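Local atomic coordinates of glutamate--cysteine ligase GshA (Methylobacillus flagellatus KT, PDB entry 3K1T), a protein that probably acts as a glutamate--cysteine ligase, joining glutamate to cysteine by an amide bond in an ATP-dependent step of glutathione synthesis. Residues A53-A58 with G330-E335; L233-D238 with I326-V331; E256-L261 with M294-A299; K264-Y269 with Q276-I281. All blocks are in the same frame, centred on the assembly; numbering follows the deposited sequence.

In the fold
From the N terminus, residues 53-58, a hairpin turn and the start of strand 57-63, are met much later by 330-335. This is contact 1, the longest loop of the four. Contact 2 (233-238 with 326-331) starts later and closes on the same part of the chain, sharing G330 and V331. Helix 251-272 then gives first contact 3 (256-261 with 294-299) and, further on, contact 4 (264-269 with 276-281). Contact 4 lies within contact 3, and both lie within contact 2, so these loops nest. Contact 2 pairs two strands of the four-stranded sheet; contacts 3 and 4 lay helix 251-272 against it. Contact 1 joins this unit to the seven-stranded sheet.

Contact 1 (A53-A58 with G330-E335); sequences AGFKLA and GVYTFE
A53 and F55 pack against V331, Y332 and F334 in a buried, apolar contact, with no hydrogen bond across it. It lies where a hairpin turn and the start of strand 57-63 meet the linker between strands 324-329 and 335-337. A53 is central to it. Its CB is 3.2 Å from Y332 O, which is close. The same methyl reaches V331 CG1 at 4.1 Å. A53 O lies at the edge of the F334 ring, near its plane, 3.2 Å from CD2. Residues 53-56 form the turn of a beta hairpin between strands 45-52 and 57-63, with A53 N bonded to K56 O at 2.9 Å. The linker leaves the four-stranded sheet and enters the seven-stranded one at strand 335-337. F55 has CG between its backbone N and carbonyl carbon (chi1 61°). This folds the ring back over its own turn, with A53 CB 3.8 Å above the centre of one face. The far end of the ring then meets two aromatics of the linker, running at a slant to both. Y332 CD2 comes to the edge of F55, 4.2 Å from CZ, and F55 CE2 is 4.1 Å from F334 CE2. Y332 OH is hydrogen-bonded to E277 O. The aliphatic part of K56 and the methyl of A58 both lean on V331 CG2. The ammonium of K56 goes on to W231 O and to a salt bridge with E329.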
# COMPACT_ATOMS: atom_id res chain seq x y z
N ALA A 53 -28.75 5.98 0.62
CA ALA A 53 -30.15 6.39 0.70
C ALA A 53 -30.52 6.79 2.13
O ALA A 53 -31.68 7.14 2.41
CB ALA A 53 -31.03 5.20 0.24
N GLY A 54 -29.57 6.70 3.06
CA GLY A 54 -29.88 6.90 4.50
C GLY A 54 -30.54 5.68 5.13
O GLY A 54 -30.21 5.30 6.27
N PHE A 55 -31.49 5.08 4.41
CA PHE A 55 -32.11 3.83 4.85
C PHE A 55 -31.47 2.55 4.26
O PHE A 55 -31.89 1.41 4.57
CB PHE A 55 -33.62 3.88 4.58
CG PHE A 55 -33.99 4.03 3.13
CD1 PHE A 55 -33.91 2.94 2.26
CD2 PHE A 55 -34.45 5.24 2.65
CE1 PHE A 55 -34.27 3.06 0.93
CE2 PHE A 55 -34.82 5.37 1.31
CZ PHE A 55 -34.75 4.28 0.46
N LYS A 56 -30.43 2.74 3.45
CA LYS A 56 -29.77 1.67 2.71
C LYS A 56 -28.43 2.19 2.19
O LYS A 56 -28.32 3.36 1.86
CB LYS A 56 -30.67 1.33 1.47
CG LYS A 56 -30.34 0.11 0.83
CD LYS A 56 -31.43 -0.40 -0.05
CE LYS A 56 -31.01 -1.72 -0.62
NZ LYS A 56 -32.08 -2.74 -0.42
N LEU A 57 -27.43 1.32 2.08
CA LEU A 57 -26.15 1.64 1.46
C LEU A 57 -25.75 0.45 0.57
O LEU A 57 -25.42 -0.60 1.08
CB LEU A 57 -25.07 1.93 2.51
CG LEU A 57 -23.68 2.23 1.94
CD1 LEU A 57 -23.63 3.52 1.06
CD2 LEU A 57 -22.66 2.29 3.13
N ALA A 58 -25.84 0.62 -0.75
CA ALA A 58 -25.76 -0.51 -1.67
C ALA A 58 -24.94 -0.20 -2.90
O ALA A 58 -24.91 0.94 -3.38
CB ALA A 58 -27.22 -1.02 -2.07
N GLY A 330 -34.51 -0.12 -7.29
CA GLY A 330 -33.77 1.14 -7.41
C GLY A 330 -33.41 1.65 -6.02
O GLY A 330 -34.19 1.47 -5.08
N VAL A 331 -32.22 2.24 -5.89
CA VAL A 331 -31.73 2.79 -4.60
C VAL A 331 -31.58 4.28 -4.78
O VAL A 331 -31.05 4.73 -5.79
CB VAL A 331 -30.39 2.15 -4.21
CG1 VAL A 331 -29.90 2.68 -2.82
CG2 VAL A 331 -30.53 0.60 -4.20
N TYR A 332 -32.09 5.05 -3.84
CA TYR A 332 -31.98 6.51 -3.88
C TYR A 332 -30.60 6.93 -3.43
O TYR A 332 -29.95 6.23 -2.62
CB TYR A 332 -33.02 7.16 -2.95
CG TYR A 332 -34.41 7.13 -3.54
CD1 TYR A 332 -34.84 8.15 -4.37
CD2 TYR A 332 -35.28 6.09 -3.25
CE1 TYR A 332 -36.11 8.13 -4.94
CE2 TYR A 332 -36.56 6.05 -3.82
CZ TYR A 332 -36.97 7.07 -4.67
OH TYR A 332 -38.24 7.06 -5.23
N THR A 333 -30.12 8.05 -3.97
CA THR A 333 -29.03 8.77 -3.32
C THR A 333 -29.54 10.12 -2.83
O THR A 333 -30.13 10.87 -3.61
CB THR A 333 -27.79 9.01 -4.20
OG1 THR A 333 -26.90 9.96 -3.53
CG2 THR A 333 -28.17 9.54 -5.63
N PHE A 334 -29.32 10.42 -1.54
CA PHE A 334 -29.70 11.73 -0.99
C PHE A 334 -28.49 12.59 -0.70
O PHE A 334 -28.63 13.66 -0.12
CB PHE A 334 -30.59 11.58 0.25
CG PHE A 334 -31.87 10.87 -0.04
CD1 PHE A 334 -32.78 11.42 -0.92
CD2 PHE A 334 -32.11 9.63 0.47
CE1 PHE A 334 -33.97 10.75 -1.23
CE2 PHE A 334 -33.29 8.96 0.17
CZ PHE A 334 -34.22 9.53 -0.69
N GLU A 335 -27.31 12.18 -1.15
CA GLU A 335 -26.15 13.06 -1.00
C GLU A 335 -26.25 14.20 -2.03
O GLU A 335 -26.59 13.95 -3.19
CB GLU A 335 -24.85 12.27 -1.19
CG GLU A 335 -24.65 11.17 -0.17
CD GLU A 335 -23.22 10.62 -0.19
OE1 GLU A 335 -22.30 11.32 0.30
OE2 GLU A 335 -23.01 9.51 -0.72

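Contact 2 (L233-D238 with I326-V331); sequences LNPYFD and ILQEGV
P235 packs on Q328, E329 and V331 just before strand 237-241 joins strand 324-329 as an antiparallel pair. These are one edge strand of the four-stranded sheet and its neighbour. P235 CG is 3.9 Å from V331 CG2, the two side chains crossing at about a right angle. A water links P235 O (2.7 Å) to Q328 NE2 (3.0 Å); it donates to the carbonyl and accepts from the amide. At Y236 a side chain stands in for a sheet partner. Its backbone N gives a nearly straight 2.9 Å bond to E329 OE1, met from above the carboxylate plane (41° out of it). E329 reaches this far because its chain is extended, with CG anti to the backbone N (chi1 165°). The same OE1 lies 3.4 Å from Y236 CD2 and also takes W231 NE1, while OE2 forms a salt bridge with K56. An alanine at E329 would probably leave Y236 N and W231 NE1 without their acceptor and the charge of K56 without its mate. Y236 O in turn accepts from E329 N at 2.9 Å. F237 and Q328 form a non-hydrogen-bonded pair, where F237 CA comes within 3.1 Å of L327 O. The F237 ring turns off toward T213 and D216 of helix 210-226. D238 and L327 are the hydrogen-bonded pair: D238 N donates to L327 O, and L327 N returns a bond to D238 O at 2.8 Å.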
# COMPACT_ATOMS: atom_id res chain seq x y z
N LEU A 233 -27.82 -3.64 2.68
CA LEU A 233 -26.64 -3.68 1.82
C LEU A 233 -26.95 -4.14 0.39
O LEU A 233 -26.06 -4.17 -0.45
CB LEU A 233 -25.65 -4.69 2.41
CG LEU A 233 -25.01 -4.42 3.75
CD1 LEU A 233 -24.27 -5.66 4.26
CD2 LEU A 233 -24.07 -3.22 3.60
N ASN A 234 -28.18 -4.58 0.11
CA ASN A 234 -28.42 -5.36 -1.10
C ASN A 234 -29.79 -5.07 -1.73
O ASN A 234 -30.81 -5.32 -1.10
CB ASN A 234 -28.30 -6.85 -0.75
CG ASN A 234 -28.24 -7.75 -1.98
OD1 ASN A 234 -28.17 -7.27 -3.13
ND2 ASN A 234 -28.29 -9.04 -1.75
N PRO A 235 -29.82 -4.57 -2.98
CA PRO A 235 -31.16 -4.39 -3.59
C PRO A 235 -31.79 -5.74 -3.97
O PRO A 235 -31.08 -6.66 -4.41
CB PRO A 235 -30.86 -3.58 -4.87
CG PRO A 235 -29.43 -3.09 -4.72
CD PRO A 235 -28.75 -4.15 -3.89
N TYR A 236 -33.12 -5.85 -3.84
CA TYR A 236 -33.83 -7.02 -4.35
C TYR A 236 -33.70 -7.03 -5.87
O TYR A 236 -33.55 -5.98 -6.51
CB TYR A 236 -35.32 -6.95 -4.00
CG TYR A 236 -35.67 -7.14 -2.54
CD1 TYR A 236 -35.19 -8.23 -1.82
CD2 TYR A 236 -36.52 -6.24 -1.89
CE1 TYR A 236 -35.55 -8.42 -0.48
CE2 TYR A 236 -36.91 -6.43 -0.60
CZ TYR A 236 -36.43 -7.52 0.11
OH TYR A 236 -36.80 -7.70 1.42
N PHE A 237 -33.79 -8.21 -6.46
CA PHE A 237 -33.89 -8.30 -7.92
C PHE A 237 -34.69 -9.53 -8.38
O PHE A 237 -34.96 -10.46 -7.63
CB PHE A 237 -32.50 -8.27 -8.58
CG PHE A 237 -31.78 -9.59 -8.58
CD1 PHE A 237 -31.14 -10.04 -7.44
CD2 PHE A 237 -31.75 -10.38 -9.72
CE1 PHE A 237 -30.50 -11.29 -7.42
CE2 PHE A 237 -31.11 -11.63 -9.70
CZ PHE A 237 -30.49 -12.08 -8.54
N ASP A 238 -35.02 -9.52 -9.65
CA ASP A 238 -35.65 -10.70 -10.32
C ASP A 238 -35.24 -10.67 -11.79
O ASP A 238 -34.66 -9.68 -12.26
CB ASP A 238 -37.17 -10.62 -10.11
CG ASP A 238 -37.91 -11.95 -10.43
OD1 ASP A 238 -37.26 -13.01 -10.62
OD2 ASP A 238 -39.16 -11.90 -10.50
N ILE A 326 -33.36 -8.07 -16.54
CA ILE A 326 -33.10 -8.02 -15.10
C ILE A 326 -33.89 -6.85 -14.52
O ILE A 326 -33.86 -5.74 -15.07
CB ILE A 326 -31.57 -7.83 -14.80
CG1 ILE A 326 -30.77 -8.98 -15.42
CG2 ILE A 326 -31.33 -7.79 -13.26
CD1 ILE A 326 -29.31 -8.68 -15.71
N LEU A 327 -34.62 -7.13 -13.45
CA LEU A 327 -35.38 -6.12 -12.73
C LEU A 327 -34.71 -5.93 -11.39
O LEU A 327 -34.53 -6.89 -10.65
CB LEU A 327 -36.82 -6.60 -12.53
CG LEU A 327 -37.59 -6.82 -13.83
CD1 LEU A 327 -37.37 -8.23 -14.37
CD2 LEU A 327 -39.09 -6.52 -13.62
N GLN A 328 -34.29 -4.70 -11.08
CA GLN A 328 -33.61 -4.46 -9.81
C GLN A 328 -34.32 -3.34 -9.02
O GLN A 328 -34.72 -2.34 -9.58
CB GLN A 328 -32.15 -4.09 -10.03
CG GLN A 328 -31.32 -4.09 -8.72
CD GLN A 328 -29.89 -3.60 -8.90
OE1 GLN A 328 -29.64 -2.65 -9.65
NE2 GLN A 328 -28.94 -4.27 -8.22
N GLU A 329 -34.43 -3.54 -7.71
CA GLU A 329 -34.82 -2.47 -6.79
C GLU A 329 -33.91 -1.26 -7.01
O GLU A 329 -32.68 -1.39 -6.95
CB GLU A 329 -34.69 -2.98 -5.36
CG GLU A 329 -34.72 -1.88 -4.27
CD GLU A 329 -34.40 -2.39 -2.88
OE1 GLU A 329 -34.50 -3.63 -2.63
OE2 GLU A 329 -34.08 -1.53 -2.01
N GLY A 330 -34.51 -0.12 -7.29
CA GLY A 330 -33.77 1.14 -7.41
C GLY A 330 -33.41 1.65 -6.02
O GLY A 330 -34.19 1.47 -5.08
N VAL A 331 -32.22 2.24 -5.89
CA VAL A 331 -31.73 2.79 -4.60
C VAL A 331 -31.58 4.28 -4.78
O VAL A 331 -31.05 4.73 -5.79
CB VAL A 331 -30.39 2.15 -4.21
CG1 VAL A 331 -29.90 2.68 -2.82
CG2 VAL A 331 -30.53 0.60 -4.20
O HOH W 1 -29.59 -6.74 -6.64

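Contact 3 (E256-L261 with M294-A299); sequences EKVDSL and MTVKSA
V258 turns one methyl, CG1, toward V296 and the backbone that follows it. CG1 is anti to the V258 backbone N (chi1 168°), which carries it out from the helix to this side. It meets V296 CG2 at 3.8 Å, and the two side chains cross obliquely, one methyl of each doing the touching. On V296 this methyl is the branch that lies between the backbone N and the carbonyl carbon. V258 CG1 also sits over the flat face of the peptide joining S298 and A299, 3.9 Å from S298 C and 3.8 Å from A299 N. It comes from above the peptide plane, which is consistent with the A299 N-H being used by a water at 2.8 Å. The contact belongs to the packing of helix 251-272 on one face of the four-stranded antiparallel sheet. Strand 291-296 is an outermost strand of that sheet within the chain, and V296 is bonded through its backbone to V280 in the neighbouring strand. V258 also touches L327 of strand 324-329, two strands further in. Where strand 291-296 ends, D301 OD2 accepts from K297 N and, weakly, from S298 N. Nearer the surface, A299 lies beside the helix, its CB 4.3 Å from D259 CB. The water on A299 N also donates to D259 OD1 at 3.2 Å. That second link is less certain, because D259 has two modelled conformers.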
# COMPACT_ATOMS: atom_id res chain seq x y z
N GLU A 256 -46.13 -8.51 -14.10
CA GLU A 256 -46.34 -9.27 -12.88
C GLU A 256 -45.06 -9.26 -12.06
O GLU A 256 -45.10 -9.17 -10.85
CB GLU A 256 -46.73 -10.74 -13.17
CG GLU A 256 -48.18 -10.91 -13.67
CD GLU A 256 -48.47 -12.27 -14.38
OE1 GLU A 256 -47.54 -13.11 -14.62
OE2 GLU A 256 -49.68 -12.48 -14.69
N LYS A 257 -43.93 -9.39 -12.73
CA LYS A 257 -42.65 -9.37 -12.02
C LYS A 257 -42.33 -8.00 -11.44
O LYS A 257 -41.79 -7.92 -10.34
CB LYS A 257 -41.53 -9.88 -12.88
CG LYS A 257 -41.62 -11.42 -13.06
CD LYS A 257 -40.65 -11.90 -14.06
CE LYS A 257 -40.89 -13.38 -14.36
NZ LYS A 257 -40.18 -14.15 -13.36
N VAL A 258 -42.68 -6.94 -12.16
CA VAL A 258 -42.53 -5.57 -11.64
C VAL A 258 -43.39 -5.39 -10.40
O VAL A 258 -42.91 -4.90 -9.39
CB VAL A 258 -42.81 -4.49 -12.71
CG1 VAL A 258 -42.93 -3.06 -12.07
CG2 VAL A 258 -41.73 -4.57 -13.79
N ASP A 259 -44.64 -5.86 -10.45
CA ASP A 259 -45.57 -5.71 -9.34
C ASP A 259 -45.04 -6.43 -8.11
O ASP A 259 -45.07 -5.90 -7.00
CB ASP A 259 -46.95 -6.24 -9.74
CG ASP A 259 -48.04 -5.79 -8.81
OD1 ASP A 259 -48.44 -4.61 -8.90
OD2 ASP A 259 -48.49 -6.61 -7.99
N SER A 260 -44.53 -7.64 -8.31
CA SER A 260 -44.05 -8.46 -7.20
C SER A 260 -42.80 -7.84 -6.54
O SER A 260 -42.65 -7.86 -5.31
CB SER A 260 -43.74 -9.87 -7.71
OG SER A 260 -43.30 -10.69 -6.65
N LEU A 261 -41.92 -7.30 -7.36
CA LEU A 261 -40.71 -6.65 -6.83
C LEU A 261 -41.06 -5.36 -6.06
O LEU A 261 -40.57 -5.15 -4.94
CB LEU A 261 -39.74 -6.38 -7.97
CG LEU A 261 -38.41 -5.75 -7.64
CD1 LEU A 261 -37.67 -6.57 -6.55
CD2 LEU A 261 -37.57 -5.64 -8.95
N MSE A 294 -34.57 1.35 -18.36
CA MSE A 294 -35.64 2.31 -17.99
C MSE A 294 -35.98 2.11 -16.52
O MSE A 294 -35.75 1.03 -15.97
CB MSE A 294 -36.89 2.14 -18.85
CG MSE A 294 -37.59 0.83 -18.71
SE MSE A 294 -39.16 0.62 -19.90
CE MSE A 294 -40.42 1.94 -19.10
N THR A 295 -36.55 3.14 -15.89
CA THR A 295 -37.01 3.01 -14.50
C THR A 295 -38.52 3.09 -14.50
O THR A 295 -39.12 3.81 -15.29
CB THR A 295 -36.42 4.09 -13.54
OG1 THR A 295 -36.67 5.39 -14.06
CG2 THR A 295 -34.88 3.89 -13.35
N VAL A 296 -39.13 2.34 -13.59
CA VAL A 296 -40.57 2.30 -13.45
C VAL A 296 -40.99 2.41 -12.00
O VAL A 296 -40.24 2.02 -11.09
CB VAL A 296 -41.18 0.99 -14.08
CG1 VAL A 296 -40.89 0.92 -15.59
CG2 VAL A 296 -40.71 -0.26 -13.38
N LYS A 297 -42.17 2.96 -11.78
CA LYS A 297 -42.77 3.04 -10.44
C LYS A 297 -44.07 2.23 -10.33
O LYS A 297 -44.64 2.15 -9.27
CB LYS A 297 -43.02 4.49 -10.06
CG LYS A 297 -41.72 5.27 -9.80
CD LYS A 297 -42.00 6.71 -9.47
CE LYS A 297 -40.80 7.38 -8.79
NZ LYS A 297 -41.07 8.82 -8.38
N SER A 298 -44.50 1.59 -11.41
CA SER A 298 -45.66 0.71 -11.35
C SER A 298 -45.62 -0.28 -12.52
O SER A 298 -44.95 -0.05 -13.53
CB SER A 298 -46.96 1.51 -11.41
OG SER A 298 -47.17 1.94 -12.72
N ALA A 299 -46.37 -1.38 -12.38
CA ALA A 299 -46.51 -2.37 -13.44
C ALA A 299 -47.07 -1.72 -14.70
O ALA A 299 -46.71 -2.11 -15.83
CB ALA A 299 -47.42 -3.52 -12.98
O HOH W 2 -47.84 -1.68 -9.98

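Contact 4 (K264-Y269 with Q276-I281); sequences KIRRKY and QEPFVI
I265, R266 and Y269 of the helix pack against P278 where the chain leaves helix 251-272, turns, and comes back alongside it to enter strand 280-285. This is the second half of a split beta-alpha-beta unit, strand 237-241, helix 251-272, strand 280-285, with strand 324-329 between the two strands. P278 is the main point of packing. The apolar contacts come first. I265 CG2 is 3.7 Å from P278 CB, the two side chains sliding past each other in opposite directions. The R266 side chain crosses that of P278 at about a right angle, CG to CG at 3.7 Å. Y269 CD2 approaches the same P278 CG at 4.0 Å. The other branch of I265 runs on toward the sheet: CG1 lies anti to the carbonyl carbon (chi1 -59°), and its end, CD1, reaches V280 CG2 at 4.0 Å. I265 also props the tyrosine, since its CG2 lies 3.5 Å above one face of the Y269 ring, toward the rim. An alanine in place of I265 is likely to open a gap beside P278 and V280 and to leave that part of the Y269 face without its cover. Contacts at ring edges are the second kind. Q276 O comes to the edge of the Y269 ring near its plane, 3.4 Å from CD2. Beyond the two segments, Y269 meets F55 edge-to-face, and F279 meets Y332 in the same manner. The polar link is indirect. One water donates to Y269 OH at 2.8 Å and accepts from F279 N at 2.9 Å.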
# COMPACT_ATOMS: atom_id res chain seq x y z
N LYS A 264 -42.32 -6.24 -2.63
CA LYS A 264 -41.23 -6.56 -1.71
C LYS A 264 -40.55 -5.29 -1.17
O LYS A 264 -40.22 -5.22 0.03
CB LYS A 264 -40.17 -7.44 -2.37
CG LYS A 264 -40.60 -8.89 -2.63
CD LYS A 264 -39.50 -9.74 -3.28
CE LYS A 264 -38.40 -10.08 -2.32
NZ LYS A 264 -37.27 -10.89 -2.97
N ILE A 265 -40.31 -4.32 -2.05
CA ILE A 265 -39.68 -3.05 -1.67
C ILE A 265 -40.61 -2.28 -0.71
O ILE A 265 -40.17 -1.77 0.32
CB ILE A 265 -39.30 -2.18 -2.88
CG1 ILE A 265 -38.33 -2.89 -3.83
CG2 ILE A 265 -38.68 -0.85 -2.44
CD1 ILE A 265 -38.32 -2.27 -5.24
N ARG A 266 -41.89 -2.23 -1.03
CA ARG A 266 -42.86 -1.60 -0.16
C ARG A 266 -42.83 -2.15 1.26
O ARG A 266 -42.93 -1.36 2.21
CB ARG A 266 -44.30 -1.73 -0.71
CG ARG A 266 -44.62 -0.76 -1.79
CD ARG A 266 -46.16 -0.60 -1.95
NE ARG A 266 -46.78 -1.85 -2.38
CZ ARG A 266 -46.85 -2.29 -3.64
NH1 ARG A 266 -46.36 -1.60 -4.67
NH2 ARG A 266 -47.47 -3.44 -3.87
N ARG A 267 -42.70 -3.48 1.44
CA ARG A 267 -42.63 -4.07 2.78
C ARG A 267 -41.46 -3.53 3.57
O ARG A 267 -41.58 -3.19 4.77
CB ARG A 267 -42.48 -5.59 2.73
CG ARG A 267 -43.72 -6.34 2.42
CD ARG A 267 -43.48 -7.83 2.57
NE ARG A 267 -43.03 -8.18 3.92
CZ ARG A 267 -42.71 -9.41 4.31
NH1 ARG A 267 -42.77 -10.42 3.46
NH2 ARG A 267 -42.31 -9.62 5.54
N LYS A 268 -40.29 -3.46 2.91
CA LYS A 268 -39.11 -2.90 3.57
C LYS A 268 -39.24 -1.41 3.86
O LYS A 268 -38.81 -0.95 4.94
CB LYS A 268 -37.82 -3.26 2.80
CG LYS A 268 -37.35 -4.68 3.02
CD LYS A 268 -36.75 -4.86 4.41
CE LYS A 268 -36.47 -6.27 4.80
NZ LYS A 268 -36.05 -6.40 6.24
N TYR A 269 -39.84 -0.65 2.94
CA TYR A 269 -40.03 0.79 3.13
C TYR A 269 -40.95 1.04 4.34
O TYR A 269 -40.69 1.94 5.14
CB TYR A 269 -40.54 1.46 1.84
CG TYR A 269 -39.47 1.75 0.78
CD1 TYR A 269 -38.23 1.13 0.78
CD2 TYR A 269 -39.70 2.67 -0.22
CE1 TYR A 269 -37.28 1.40 -0.21
CE2 TYR A 269 -38.77 2.96 -1.18
CZ TYR A 269 -37.54 2.33 -1.16
OH TYR A 269 -36.60 2.61 -2.13
N GLN A 276 -40.42 7.73 0.43
CA GLN A 276 -40.22 7.84 -1.02
C GLN A 276 -40.89 6.67 -1.75
O GLN A 276 -41.10 5.62 -1.19
CB GLN A 276 -38.73 7.91 -1.39
CG GLN A 276 -38.09 9.26 -1.15
CD GLN A 276 -37.61 9.42 0.28
OE1 GLN A 276 -37.53 8.45 1.02
NE2 GLN A 276 -37.26 10.62 0.65
N GLU A 277 -41.22 6.90 -3.02
CA GLU A 277 -41.84 5.88 -3.88
C GLU A 277 -40.83 4.79 -4.26
O GLU A 277 -39.73 5.11 -4.69
CB GLU A 277 -42.32 6.51 -5.19
CG GLU A 277 -43.33 7.65 -5.08
CD GLU A 277 -43.88 8.01 -6.45
OE1 GLU A 277 -44.61 7.18 -7.02
OE2 GLU A 277 -43.54 9.10 -6.96
N PRO A 278 -41.20 3.51 -4.12
CA PRO A 278 -40.35 2.45 -4.67
C PRO A 278 -40.20 2.62 -6.18
O PRO A 278 -41.13 3.07 -6.83
CB PRO A 278 -41.10 1.16 -4.35
CG PRO A 278 -42.03 1.50 -3.23
CD PRO A 278 -42.35 2.96 -3.37
N PHE A 279 -39.02 2.27 -6.70
CA PHE A 279 -38.80 2.25 -8.14
C PHE A 279 -37.98 1.06 -8.50
O PHE A 279 -37.26 0.51 -7.67
CB PHE A 279 -38.21 3.58 -8.69
CG PHE A 279 -36.74 3.83 -8.42
CD1 PHE A 279 -36.31 4.29 -7.16
CD2 PHE A 279 -35.79 3.64 -9.43
CE1 PHE A 279 -34.92 4.58 -6.92
CE2 PHE A 279 -34.43 3.94 -9.22
CZ PHE A 279 -33.98 4.39 -7.94
N VAL A 280 -38.14 0.63 -9.76
CA VAL A 280 -37.45 -0.53 -10.30
C VAL A 280 -36.71 -0.14 -11.55
O VAL A 280 -37.21 0.65 -12.35
CB VAL A 280 -38.44 -1.68 -10.57
CG1 VAL A 280 -37.82 -2.75 -11.52
CG2 VAL A 280 -38.89 -2.28 -9.20
N ILE A 281 -35.47 -0.65 -11.67
CA ILE A 281 -34.67 -0.44 -12.86
C ILE A 281 -34.87 -1.71 -13.70
O ILE A 281 -34.64 -2.82 -13.23
CB ILE A 281 -33.18 -0.26 -12.55
CG1 ILE A 281 -32.96 0.88 -11.54
CG2 ILE A 281 -32.35 0.03 -13.84
CD1 ILE A 281 -31.50 0.94 -11.00
O HOH W 3 -37.05 1.53 -4.70